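Nonstructural protein 2 (Human rotavirus C, PDB 2GU0) probably hydrolyses nucleoside triphosphates, binds and unwinds RNA as a homooctamer, and helps NSP5 build the viral factories in which the genome is replicated and packaged. Local coordinates at residues T104-R117 with A139-E153. Numbering follows the deposited sequence.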
# COMPACT_ATOMS: atom_id res chain seq x y z
N THR A 104 -42.00 15.32 11.80
CA THR A 104 -42.13 13.92 12.16
C THR A 104 -40.79 13.34 12.61
O THR A 104 -39.80 13.43 11.89
CB THR A 104 -42.57 13.10 10.97
OG1 THR A 104 -43.80 13.61 10.46
CG2 THR A 104 -42.74 11.65 11.37
N VAL A 105 -40.76 12.76 13.80
CA VAL A 105 -39.52 12.17 14.27
C VAL A 105 -39.34 10.87 13.51
O VAL A 105 -40.24 10.06 13.43
CB VAL A 105 -39.57 11.90 15.78
CG1 VAL A 105 -38.43 10.98 16.17
CG2 VAL A 105 -39.43 13.23 16.52
N VAL A 106 -38.16 10.71 12.93
CA VAL A 106 -37.83 9.55 12.12
C VAL A 106 -37.00 8.53 12.90
O VAL A 106 -36.32 8.90 13.87
CB VAL A 106 -37.08 10.04 10.85
CG1 VAL A 106 -36.02 9.07 10.44
CG2 VAL A 106 -38.07 10.24 9.72
N GLN A 107 -37.07 7.27 12.50
CA GLN A 107 -36.31 6.21 13.15
C GLN A 107 -34.95 6.08 12.46
O GLN A 107 -34.72 5.16 11.68
CB GLN A 107 -37.06 4.89 13.06
CG GLN A 107 -38.45 4.91 13.67
CD GLN A 107 -38.99 3.50 13.96
OE1 GLN A 107 -40.21 3.31 14.07
NE2 GLN A 107 -38.10 2.51 14.11
N VAL A 108 -34.06 7.00 12.78
CA VAL A 108 -32.73 7.06 12.20
C VAL A 108 -31.91 5.78 12.13
O VAL A 108 -31.29 5.50 11.11
CB VAL A 108 -31.88 8.11 12.92
CG1 VAL A 108 -30.52 8.22 12.24
CG2 VAL A 108 -32.60 9.46 12.90
N ARG A 109 -31.89 4.99 13.20
CA ARG A 109 -31.10 3.77 13.20
C ARG A 109 -31.76 2.70 12.38
O ARG A 109 -31.10 1.85 11.79
CB ARG A 109 -30.87 3.28 14.62
CG ARG A 109 -30.15 4.29 15.50
CD ARG A 109 -29.68 3.64 16.77
NE ARG A 109 -29.55 4.60 17.87
CZ ARG A 109 -30.58 5.28 18.36
NH1 ARG A 109 -31.81 5.13 17.86
NH2 ARG A 109 -30.38 6.12 19.36
N HIS A 110 -33.09 2.75 12.34
CA HIS A 110 -33.87 1.80 11.56
C HIS A 110 -33.56 2.12 10.09
O HIS A 110 -33.23 1.23 9.31
CB HIS A 110 -35.37 1.99 11.90
CG HIS A 110 -36.31 1.09 11.15
ND1 HIS A 110 -37.46 0.60 11.72
CD2 HIS A 110 -36.34 0.70 9.86
CE1 HIS A 110 -38.16 -0.06 10.82
NE2 HIS A 110 -37.50 -0.02 9.67
N LEU A 111 -33.62 3.39 9.71
CA LEU A 111 -33.34 3.78 8.32
C LEU A 111 -31.92 3.41 7.94
O LEU A 111 -31.67 3.00 6.80
CB LEU A 111 -33.53 5.28 8.12
CG LEU A 111 -34.99 5.74 8.15
CD1 LEU A 111 -35.04 7.24 8.14
CD2 LEU A 111 -35.72 5.15 6.96
N GLU A 112 -31.00 3.57 8.88
CA GLU A 112 -29.61 3.25 8.60
C GLU A 112 -29.51 1.78 8.25
O GLU A 112 -28.69 1.39 7.42
CB GLU A 112 -28.72 3.59 9.79
CG GLU A 112 -27.38 2.87 9.77
CD GLU A 112 -26.18 3.78 9.96
OE1 GLU A 112 -26.28 4.79 10.68
OE2 GLU A 112 -25.11 3.48 9.39
N ASN A 113 -30.34 0.95 8.86
CA ASN A 113 -30.29 -0.46 8.51
C ASN A 113 -30.91 -0.69 7.15
O ASN A 113 -30.39 -1.49 6.36
CB ASN A 113 -30.96 -1.33 9.57
CG ASN A 113 -29.99 -1.82 10.62
OD1 ASN A 113 -28.80 -2.01 10.33
ND2 ASN A 113 -30.47 -2.06 11.83
N LEU A 114 -32.02 -0.00 6.86
CA LEU A 114 -32.64 -0.17 5.54
C LEU A 114 -31.62 0.14 4.45
O LEU A 114 -31.60 -0.53 3.42
CB LEU A 114 -33.87 0.72 5.39
CG LEU A 114 -35.13 0.29 6.14
CD1 LEU A 114 -36.20 1.35 5.98
CD2 LEU A 114 -35.63 -1.02 5.62
N LEU A 115 -30.77 1.15 4.67
CA LEU A 115 -29.74 1.51 3.70
C LEU A 115 -28.86 0.31 3.35
O LEU A 115 -28.50 0.11 2.19
CB LEU A 115 -28.82 2.61 4.23
CG LEU A 115 -29.31 4.05 4.27
CD1 LEU A 115 -28.20 4.92 4.85
CD2 LEU A 115 -29.70 4.51 2.88
N CYS A 116 -28.51 -0.48 4.36
CA CYS A 116 -27.69 -1.66 4.14
C CYS A 116 -28.47 -2.69 3.35
O CYS A 116 -27.93 -3.31 2.44
CB CYS A 116 -27.24 -2.26 5.48
SG CYS A 116 -26.10 -1.16 6.40
N ARG A 117 -29.74 -2.87 3.69
CA ARG A 117 -30.55 -3.84 2.97
C ARG A 117 -30.62 -3.42 1.52
O ARG A 117 -30.47 -4.22 0.61
CB ARG A 117 -31.98 -3.93 3.52
CG ARG A 117 -32.14 -4.67 4.84
CD ARG A 117 -33.60 -4.99 5.10
NE ARG A 117 -34.14 -5.79 4.01
CZ ARG A 117 -35.43 -5.99 3.78
NH1 ARG A 117 -36.35 -5.44 4.56
NH2 ARG A 117 -35.81 -6.74 2.75
N ALA A 139 -40.39 3.05 8.43
CA ALA A 139 -39.27 3.56 9.22
C ALA A 139 -39.38 5.05 9.56
O ALA A 139 -38.81 5.50 10.56
CB ALA A 139 -37.98 3.29 8.47
N CYS A 140 -40.11 5.80 8.72
CA CYS A 140 -40.29 7.24 8.91
C CYS A 140 -41.50 7.65 9.71
O CYS A 140 -41.72 8.83 9.94
CB CYS A 140 -40.35 7.94 7.56
SG CYS A 140 -38.75 8.13 6.81
N ASN A 141 -42.30 6.66 10.12
CA ASN A 141 -43.50 6.92 10.90
C ASN A 141 -44.51 7.74 10.12
O ASN A 141 -45.25 8.54 10.69
CB ASN A 141 -43.15 7.64 12.20
CG ASN A 141 -42.31 6.78 13.10
OD1 ASN A 141 -42.66 5.62 13.35
ND2 ASN A 141 -41.21 7.32 13.61
N LEU A 142 -44.54 7.54 8.81
CA LEU A 142 -45.46 8.25 7.95
C LEU A 142 -46.58 7.31 7.48
O LEU A 142 -47.45 7.72 6.71
CB LEU A 142 -44.73 8.83 6.74
CG LEU A 142 -43.72 9.95 6.99
CD1 LEU A 142 -43.21 10.48 5.65
CD2 LEU A 142 -44.38 11.07 7.80
N VAL A 143 -46.55 6.06 7.93
CA VAL A 143 -47.57 5.09 7.56
C VAL A 143 -47.87 4.11 8.69
O VAL A 143 -47.02 3.80 9.51
CB VAL A 143 -47.17 4.31 6.29
CG1 VAL A 143 -46.94 5.27 5.14
CG2 VAL A 143 -45.94 3.47 6.55
N ASN A 144 -49.11 3.62 8.72
CA ASN A 144 -49.56 2.70 9.76
C ASN A 144 -49.20 1.25 9.51
O ASN A 144 -49.18 0.46 10.44
CB ASN A 144 -51.07 2.78 9.89
CG ASN A 144 -51.79 2.29 8.63
OD1 ASN A 144 -51.39 2.62 7.51
ND2 ASN A 144 -52.84 1.50 8.82
N GLU A 145 -48.94 0.90 8.25
CA GLU A 145 -48.61 -0.47 7.85
C GLU A 145 -47.79 -1.28 8.86
O GLU A 145 -46.92 -0.75 9.55
CB GLU A 145 -47.88 -0.44 6.51
CG GLU A 145 -48.60 0.39 5.44
CD GLU A 145 -47.89 0.39 4.08
OE1 GLU A 145 -48.35 1.11 3.16
OE2 GLU A 145 -46.87 -0.33 3.93
N THR A 146 -48.09 -2.58 8.95
CA THR A 146 -47.39 -3.49 9.87
C THR A 146 -46.03 -3.94 9.31
O THR A 146 -45.94 -4.34 8.16
CB THR A 146 -48.27 -4.74 10.19
OG1 THR A 146 -48.89 -4.58 11.48
CG2 THR A 146 -47.44 -6.02 10.18
N GLU A 147 -44.97 -3.87 10.14
CA GLU A 147 -43.63 -4.25 9.69
C GLU A 147 -43.47 -5.76 9.56
O GLU A 147 -42.98 -6.43 10.46
CB GLU A 147 -42.55 -3.71 10.64
CG GLU A 147 -41.15 -3.73 10.02
CD GLU A 147 -40.01 -3.53 11.03
OE1 GLU A 147 -40.10 -2.64 11.90
OE2 GLU A 147 -38.98 -4.26 10.92
N THR A 148 -43.90 -6.30 8.42
CA THR A 148 -43.79 -7.72 8.18
C THR A 148 -42.33 -8.03 7.89
O THR A 148 -41.49 -7.14 7.94
CB THR A 148 -44.68 -8.15 7.00
OG1 THR A 148 -44.26 -7.48 5.81
CG2 THR A 148 -46.12 -7.78 7.28
N THR A 149 -42.01 -9.28 7.60
CA THR A 149 -40.62 -9.65 7.36
C THR A 149 -39.94 -9.02 6.16
O THR A 149 -38.77 -8.66 6.22
CB THR A 149 -40.45 -11.17 7.27
OG1 THR A 149 -40.75 -11.76 8.54
CG2 THR A 149 -39.02 -11.53 6.87
N PRO A 150 -40.65 -8.90 5.03
CA PRO A 150 -40.06 -8.30 3.82
C PRO A 150 -39.64 -6.85 4.03
O PRO A 150 -38.79 -6.33 3.30
CB PRO A 150 -41.17 -8.42 2.79
CG PRO A 150 -41.87 -9.66 3.20
CD PRO A 150 -41.96 -9.50 4.71
N LEU A 151 -40.22 -6.23 5.05
CA LEU A 151 -39.95 -4.83 5.34
C LEU A 151 -39.11 -4.53 6.59
O LEU A 151 -38.87 -3.36 6.89
CB LEU A 151 -41.28 -4.09 5.46
CG LEU A 151 -42.27 -4.47 4.36
CD1 LEU A 151 -43.63 -3.92 4.70
CD2 LEU A 151 -41.79 -3.95 3.01
N THR A 152 -38.67 -5.56 7.31
CA THR A 152 -37.89 -5.31 8.53
C THR A 152 -36.69 -4.44 8.23
O THR A 152 -36.21 -4.39 7.11
CB THR A 152 -37.35 -6.59 9.19
OG1 THR A 152 -38.41 -7.53 9.35
CG2 THR A 152 -36.80 -6.27 10.58
N GLU A 153 -36.20 -3.77 9.26
CA GLU A 153 -35.04 -2.92 9.11
C GLU A 153 -33.75 -3.69 8.86
O GLU A 153 -32.81 -3.13 8.33
CB GLU A 153 -34.86 -2.04 10.35
CG GLU A 153 -34.60 -2.81 11.64
CD GLU A 153 -34.26 -1.90 12.82
OE1 GLU A 153 -33.14 -1.34 12.85
OE2 GLU A 153 -35.12 -1.76 13.72
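His110 is sandwiched between Ala139 and Glu153: the CB of Ala139 lies over one face of the ring, 3.7 Å from its centroid, and the CB of Glu153 over the other. The imidazole leaves helix 108-119 on a chi1 of 179°, which places it opposite the backbone N and between the two CB atoms. Beside it, Leu111 CD2 and Leu114 CD1 close on the same Ala139 methyl, making this the dense, buried middle of the contact. The Glu153 carboxylate is nearly parallel to the imidazole (16°), and its OE1 accepts a fairly straight bond from Asn113 ND2 at 2.9 Å, on the anti side, and another from Tyr171 OH. OE2 forms a salt bridge with Lys185, which also bridges to Glu147; Glu153 thus lies beside a predicted ATP-binding residue, as Gln107 to Arg109 also are.

One turn beyond, Arg117 bends at chi3 (58°) and lays its guanidinium edge against the loop. NH1 reaches Thr152 O at 2.8 Å on a lone pair and Pro150 O at 2.9 Å; NH2 joins it on Pro150 O, both from above that carbonyl's plane. NE is salt-bridged to Asp123, and Ile47 of a second subunit packs on Pro150.

Toward the start of segment 104-117 the contact is looser and nearer solvent. Exposed Asn141, in the Schellman motif ending helix 129-139, sends ND2 to Val105 O at 2.9 Å, while Ala139 O receives Gln107 N, the N-cap, at 3.2 Å.

Helix 74-90 packs on Leu111 and Cys140, and strand 164-170 lies against Asn113 and Glu153, so the contact ties helix 108-119 to the loop leading into the five-stranded antiparallel sheet of the C-terminal, HIT-clan part.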